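Local structure of septation protein imp2 (Schizosaccharomyces pombe, 5C1F) at residues A[39-44]-A[224-229]; A[94-99]-A[230-235]. The protein is required for normal septation, takes part in disassembly of the medial ring, binds phospholipids and acts as a cytoskeleton-membrane anchor protein. All coordinates share one frame; numbering follows the deposited sequence.

Contact 1. Residues A[39-44]-A[224-229]; sequences SFYHER and SVMWTF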
loop_
_atom_site.group_PDB
_atom_site.type_symbol
_atom_site.label_atom_id
_atom_site.label_comp_id
_atom_site.label_asym_id
_atom_site.label_seq_id
_atom_site.Cartn_x
_atom_site.Cartn_y
_atom_site.Cartn_z
ATOM N N SER A 39 4.120 -18.791 2.439
ATOM C CA SER A 39 3.895 -18.014 3.652
ATOM C C SER A 39 4.328 -16.563 3.475
ATOM O O SER A 39 3.662 -15.642 3.947
ATOM C CB SER A 39 4.640 -18.646 4.829
ATOM O OG SER A 39 4.494 -17.865 6.000
ATOM N N PHE A 40 5.451 -16.369 2.792
ATOM C CA PHE A 40 5.964 -15.032 2.517
ATOM C C PHE A 40 4.973 -14.227 1.681
ATOM O O PHE A 40 4.607 -13.105 2.040
ATOM C CB PHE A 40 7.316 -15.121 1.802
ATOM C CG PHE A 40 7.906 -13.784 1.443
ATOM C CD1 PHE A 40 8.676 -13.082 2.356
ATOM C CD2 PHE A 40 7.700 -13.233 0.187
ATOM C CE1 PHE A 40 9.223 -11.850 2.027
ATOM C CE2 PHE A 40 8.243 -12.004 -0.148
ATOM C CZ PHE A 40 9.006 -11.311 0.772
ATOM N N TYR A 41 4.535 -14.803 0.567
ATOM C CA TYR A 41 3.639 -14.099 -0.343
ATOM C C TYR A 41 2.215 -14.033 0.191
ATOM O O TYR A 41 1.439 -13.171 -0.216
ATOM C CB TYR A 41 3.664 -14.750 -1.725
ATOM C CG TYR A 41 4.933 -14.436 -2.481
ATOM C CD1 TYR A 41 5.226 -13.134 -2.868
ATOM C CD2 TYR A 41 5.843 -15.434 -2.798
ATOM C CE1 TYR A 41 6.386 -12.835 -3.555
ATOM C CE2 TYR A 41 7.007 -15.147 -3.485
ATOM C CZ TYR A 41 7.274 -13.846 -3.859
ATOM O OH TYR A 41 8.431 -13.556 -4.543
ATOM N N HIS A 42 1.875 -14.941 1.102
ATOM C CA HIS A 42 0.598 -14.870 1.800
ATOM C C HIS A 42 0.508 -13.565 2.579
ATOM O O HIS A 42 -0.493 -12.853 2.510
ATOM C CB HIS A 42 0.426 -16.057 2.747
ATOM C CG HIS A 42 -0.760 -15.938 3.654
ATOM N ND1 HIS A 42 -2.047 -16.198 3.235
ATOM C CD2 HIS A 42 -0.851 -15.588 4.958
ATOM C CE1 HIS A 42 -2.881 -16.015 4.244
ATOM N NE2 HIS A 42 -2.180 -15.643 5.301
ATOM N N GLU A 43 1.571 -13.258 3.317
ATOM C CA GLU A 43 1.638 -12.033 4.101
ATOM C C GLU A 43 1.656 -10.800 3.193
ATOM O O GLU A 43 0.950 -9.821 3.448
ATOM C CB GLU A 43 2.872 -12.052 5.007
ATOM C CG GLU A 43 3.138 -10.760 5.762
ATOM C CD GLU A 43 2.155 -10.507 6.891
ATOM O OE1 GLU A 43 1.276 -11.362 7.127
ATOM O OE2 GLU A 43 2.264 -9.448 7.549
ATOM N N ARG A 44 2.457 -10.867 2.134
ATOM C CA ARG A 44 2.577 -9.776 1.168
ATOM C C ARG A 44 1.227 -9.417 0.548
ATOM O O ARG A 44 0.950 -8.249 0.272
ATOM C CB ARG A 44 3.577 -10.153 0.069
ATOM C CG ARG A 44 3.839 -9.054 -0.941
ATOM C CD ARG A 44 4.330 -7.781 -0.266
ATOM N NE ARG A 44 4.486 -6.695 -1.229
ATOM C CZ ARG A 44 3.509 -5.863 -1.579
ATOM N NH1 ARG A 44 2.304 -5.985 -1.038
ATOM N NH2 ARG A 44 3.737 -4.904 -2.468
ATOM N N SER A 224 8.955 -18.204 -12.496
ATOM C CA SER A 224 7.780 -17.613 -13.137
ATOM C C SER A 224 6.863 -16.927 -12.127
ATOM O O SER A 224 6.302 -15.871 -12.413
ATOM C CB SER A 224 6.993 -18.677 -13.911
ATOM O OG SER A 224 6.423 -19.633 -13.033
ATOM N N VAL A 225 6.716 -17.524 -10.946
ATOM C CA VAL A 225 5.861 -16.954 -9.910
ATOM C C VAL A 225 6.445 -15.651 -9.373
ATOM O O VAL A 225 5.723 -14.671 -9.192
ATOM C CB VAL A 225 5.645 -17.934 -8.741
ATOM C CG1 VAL A 225 4.801 -17.285 -7.658
ATOM C CG2 VAL A 225 4.971 -19.194 -9.237
ATOM N N MET A 226 7.751 -15.642 -9.124
ATOM C CA MET A 226 8.427 -14.417 -8.716
ATOM C C MET A 226 8.345 -13.386 -9.834
ATOM O O MET A 226 8.211 -12.191 -9.578
ATOM C CB MET A 226 9.885 -14.687 -8.342
ATOM C CG MET A 226 10.054 -15.286 -6.956
ATOM S SD MET A 226 11.774 -15.359 -6.402
ATOM C CE MET A 226 12.496 -16.456 -7.624
ATOM N N TRP A 227 8.416 -13.856 -11.074
ATOM C CA TRP A 227 8.265 -12.974 -12.221
ATOM C C TRP A 227 6.865 -12.368 -12.221
ATOM O O TRP A 227 6.707 -11.158 -12.377
ATOM C CB TRP A 227 8.526 -13.725 -13.525
ATOM C CG TRP A 227 8.562 -12.839 -14.731
ATOM C CD1 TRP A 227 7.495 -12.414 -15.467
ATOM C CD2 TRP A 227 9.727 -12.269 -15.346
ATOM N NE1 TRP A 227 7.921 -11.615 -16.500
ATOM C CE2 TRP A 227 9.286 -11.510 -16.449
ATOM C CE3 TRP A 227 11.096 -12.326 -15.069
ATOM C CZ2 TRP A 227 10.167 -10.815 -17.276
ATOM C CZ3 TRP A 227 11.969 -11.635 -15.892
ATOM C CH2 TRP A 227 11.501 -10.890 -16.982
ATOM N N THR A 228 5.858 -13.215 -12.030
ATOM C CA THR A 228 4.469 -12.767 -11.971
ATOM C C THR A 228 4.284 -11.722 -10.874
ATOM O O THR A 228 3.591 -10.721 -11.069
ATOM C CB THR A 228 3.503 -13.954 -11.739
ATOM O OG1 THR A 228 3.516 -14.807 -12.891
ATOM C CG2 THR A 228 2.076 -13.467 -11.506
ATOM N N PHE A 229 4.930 -11.950 -9.733
ATOM C CA PHE A 229 4.890 -11.007 -8.621
ATOM C C PHE A 229 5.348 -9.608 -9.046
ATOM O O PHE A 229 4.694 -8.617 -8.721
ATOM C CB PHE A 229 5.751 -11.523 -7.462
ATOM C CG PHE A 229 5.943 -10.525 -6.351
ATOM C CD1 PHE A 229 4.873 -10.120 -5.572
ATOM C CD2 PHE A 229 7.200 -10.004 -6.075
ATOM C CE1 PHE A 229 5.043 -9.206 -4.546
ATOM C CE2 PHE A 229 7.379 -9.091 -5.050
ATOM C CZ PHE A 229 6.297 -8.693 -4.283
#
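Residues 39-44 and 224-229 are two helical segments that run almost parallel (14°), their axes approaching to 12.9 Å. Even the nearest pair of alpha carbons, Tyr41 CA and Phe229 CA, is separated by 8.9 Å, a gap that suits two long aromatic side chains. The CB atoms of Tyr41 and Phe229 both point toward the other segment, and a chi1 of 171° in Phe229, with CG opposite the backbone N, lays its ring under Tyr41 CE1. The pair is edge-to-face, with planes at 59° and ring centroids of Tyr41 and Phe229 5.0 Å apart. Tyr41 CE1 sits over the middle of the Phe229 face, 3.7 Å from Phe229 CG. One face of the tyrosine ring is covered by Phe40 CD2 of its own helix, which probably restricts its rotation. Beyond the stack, Tyr41 OH reaches the unbranched side chain of Met226, 3.4 Å from Met226 CG, while the end of the methionine leads away; this buried hydroxyl has no hydrogen-bond partner in the model. Arg44 offers its aliphatic part, with Arg44 CG 3.8 Å from Phe229 CE1. Its guanidinium plane stands nearly perpendicular to the Phe229 ring, and the charge is met by a salt bridge to Glu48. In the F-BAR bundle, helix 69-155 packs beside both segments, placing Val100 against Tyr41 and Val225, and Leu96 against Phe229. The second subunit adds Met78 on Tyr41 and Leu58 on Phe40 and Arg44, so this aromatic layer lies where the bundle meets the dimer interface.

Contact 2. Residues A[94-99]-A[230-235]; sequences QLLQDD and TLLISR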
loop_
_atom_site.group_PDB
_atom_site.type_symbol
_atom_site.label_atom_id
_atom_site.label_comp_id
_atom_site.label_asym_id
_atom_site.label_seq_id
_atom_site.Cartn_x
_atom_site.Cartn_y
_atom_site.Cartn_z
ATOM N N GLN A 94 -5.807 -9.240 -4.738
ATOM C CA GLN A 94 -6.543 -10.446 -5.111
ATOM C C GLN A 94 -5.724 -11.315 -6.063
ATOM O O GLN A 94 -5.745 -12.538 -5.971
ATOM C CB GLN A 94 -7.890 -10.088 -5.745
ATOM C CG GLN A 94 -8.889 -9.488 -4.764
ATOM C CD GLN A 94 -10.095 -8.862 -5.454
ATOM O OE1 GLN A 94 -10.123 -8.720 -6.678
ATOM N NE2 GLN A 94 -11.094 -8.482 -4.668
ATOM N N LEU A 95 -5.003 -10.679 -6.979
ATOM C CA LEU A 95 -4.137 -11.409 -7.897
ATOM C C LEU A 95 -2.898 -11.946 -7.176
ATOM O O LEU A 95 -2.396 -13.024 -7.507
ATOM C CB LEU A 95 -3.730 -10.520 -9.075
ATOM C CG LEU A 95 -4.877 -10.078 -9.997
ATOM C CD1 LEU A 95 -4.411 -9.025 -10.996
ATOM C CD2 LEU A 95 -5.484 -11.273 -10.719
ATOM N N LEU A 96 -2.409 -11.201 -6.186
ATOM C CA LEU A 96 -1.287 -11.670 -5.379
ATOM C C LEU A 96 -1.665 -12.953 -4.649
ATOM O O LEU A 96 -0.830 -13.838 -4.450
ATOM C CB LEU A 96 -0.846 -10.602 -4.376
ATOM C CG LEU A 96 -0.014 -9.431 -4.904
ATOM C CD1 LEU A 96 0.291 -8.437 -3.790
ATOM C CD2 LEU A 96 1.273 -9.921 -5.552
ATOM N N GLN A 97 -2.930 -13.054 -4.255
ATOM C CA GLN A 97 -3.412 -14.249 -3.580
ATOM C C GLN A 97 -3.634 -15.392 -4.561
ATOM O O GLN A 97 -3.170 -16.505 -4.332
ATOM C CB GLN A 97 -4.699 -13.948 -2.808
ATOM C CG GLN A 97 -4.432 -13.420 -1.409
ATOM C CD GLN A 97 -5.573 -12.596 -0.843
ATOM O OE1 GLN A 97 -6.648 -12.507 -1.438
ATOM N NE2 GLN A 97 -5.342 -11.983 0.316
ATOM N N ASP A 98 -4.323 -15.111 -5.662
ATOM C CA ASP A 98 -4.711 -16.155 -6.606
ATOM C C ASP A 98 -3.575 -16.618 -7.516
ATOM O O ASP A 98 -3.398 -17.818 -7.722
ATOM C CB ASP A 98 -5.887 -15.678 -7.461
ATOM C CG ASP A 98 -7.119 -15.378 -6.634
ATOM O OD1 ASP A 98 -7.280 -16.005 -5.565
ATOM O OD2 ASP A 98 -7.922 -14.513 -7.044
ATOM N N ASP A 99 -2.806 -15.677 -8.058
ATOM C CA ASP A 99 -1.785 -16.017 -9.048
ATOM C C ASP A 99 -0.400 -16.235 -8.447
ATOM O O ASP A 99 0.456 -16.864 -9.069
ATOM C CB ASP A 99 -1.701 -14.933 -10.122
ATOM C CG ASP A 99 -2.990 -14.787 -10.902
ATOM O OD1 ASP A 99 -3.822 -15.717 -10.860
ATOM O OD2 ASP A 99 -3.165 -13.741 -11.561
ATOM N N THR A 230 6.456 -9.529 -9.781
ATOM C CA THR A 230 6.973 -8.234 -10.230
ATOM C C THR A 230 6.068 -7.579 -11.267
ATOM O O THR A 230 5.958 -6.351 -11.320
ATOM C CB THR A 230 8.385 -8.354 -10.836
ATOM O OG1 THR A 230 8.315 -9.012 -12.109
ATOM C CG2 THR A 230 9.304 -9.123 -9.903
ATOM N N LEU A 231 5.433 -8.399 -12.099
ATOM C CA LEU A 231 4.521 -7.889 -13.114
ATOM C C LEU A 231 3.313 -7.239 -12.457
ATOM O O LEU A 231 2.856 -6.178 -12.881
ATOM C CB LEU A 231 4.069 -9.010 -14.049
ATOM C CG LEU A 231 5.129 -9.598 -14.975
ATOM C CD1 LEU A 231 4.498 -10.624 -15.899
ATOM C CD2 LEU A 231 5.811 -8.496 -15.769
ATOM N N LEU A 232 2.808 -7.889 -11.414
ATOM C CA LEU A 232 1.675 -7.375 -10.656
ATOM C C LEU A 232 2.000 -6.051 -9.965
ATOM O O LEU A 232 1.186 -5.130 -9.975
ATOM C CB LEU A 232 1.215 -8.411 -9.626
ATOM C CG LEU A 232 0.544 -9.647 -10.224
ATOM C CD1 LEU A 232 0.181 -10.660 -9.139
ATOM C CD2 LEU A 232 -0.687 -9.232 -11.026
ATOM N N ILE A 233 3.188 -5.947 -9.373
ATOM C CA ILE A 233 3.568 -4.718 -8.678
ATOM C C ILE A 233 3.824 -3.580 -9.669
ATOM O O ILE A 233 3.444 -2.433 -9.425
ATOM C CB ILE A 233 4.824 -4.915 -7.795
ATOM C CG1 ILE A 233 4.595 -6.015 -6.756
ATOM C CG2 ILE A 233 5.196 -3.620 -7.098
ATOM C CD1 ILE A 233 3.507 -5.698 -5.753
ATOM N N SER A 234 4.472 -3.897 -10.783
ATOM C CA SER A 234 4.708 -2.901 -11.823
ATOM C C SER A 234 3.385 -2.387 -12.395
ATOM O O SER A 234 3.266 -1.209 -12.727
ATOM C CB SER A 234 5.578 -3.476 -12.943
ATOM O OG SER A 234 6.921 -3.638 -12.520
ATOM N N ARG A 235 2.398 -3.275 -12.502
ATOM C CA ARG A 235 1.065 -2.894 -12.965
ATOM C C ARG A 235 0.424 -1.937 -11.966
ATOM O O ARG A 235 -0.228 -0.966 -12.347
ATOM C CB ARG A 235 0.183 -4.131 -13.161
ATOM C CG ARG A 235 -1.248 -3.832 -13.594
ATOM C CD ARG A 235 -1.310 -3.182 -14.978
ATOM N NE ARG A 235 -2.686 -2.938 -15.411
ATOM C CZ ARG A 235 -3.023 -2.262 -16.507
ATOM N NH1 ARG A 235 -2.084 -1.750 -17.291
ATOM N NH2 ARG A 235 -4.302 -2.093 -16.820
#
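Ser234 OG, one turn beyond the Thr230 start of the segment that brings Leu232 to Leu95 and Leu96, is gripped by Asp241 and Arg248 of the second subunit, both through hydrogen bonds. A small hydroxyl suits a site where helix 162-252 meets its neighbour in the dimer. Toward helix 69-155, which runs in the opposite sense, the chemistry turns apolar. Leu96 CA and Leu232 CA come within 7.4 Å, a spacing that branched leucines can fill. With CG of Leu232 opposite the carbonyl carbon (chi1 -70°), its methyls spread over both partners: Leu232 CD2 rests on Leu95, 3.7 Å from Leu95 CD1, whereas Leu232 CD1 touches Leu96 CD2 at 3.8 Å and still lies close to Leu95 CB. Leu96 and Leu232 lie alongside each other, pointing opposite ways; Leu95 and Leu232 meet at a slant. On the 94-99 side, Gln97 turns its amide to Glu49 of helix 18-59. Between the segments, cohesion therefore rests on dispersion and exclusion of water rather than on directional bonds, while Ser234, on another side of the same helix, makes polar bonds with the second subunit.

In the fold
From the N terminus the chain passes through helix 18-59, carrying 39-44, then helix 69-155, carrying 94-99, and returns along helix 162-252, where 224-229 and 230-235 follow directly. Contact 1 closes a loop of 179 residues and contact 2 one of 130; because their segments alternate, the two loops cross rather than nest. Together they pin the third long helix to both earlier ones. The contacts touch each other where Phe229 CD1 meets Leu96 CD2 at 3.6 Å and where Arg44 packs on Ile233, so they form one continuous packed patch of the F-BAR helical bundle, flanked by the second subunit.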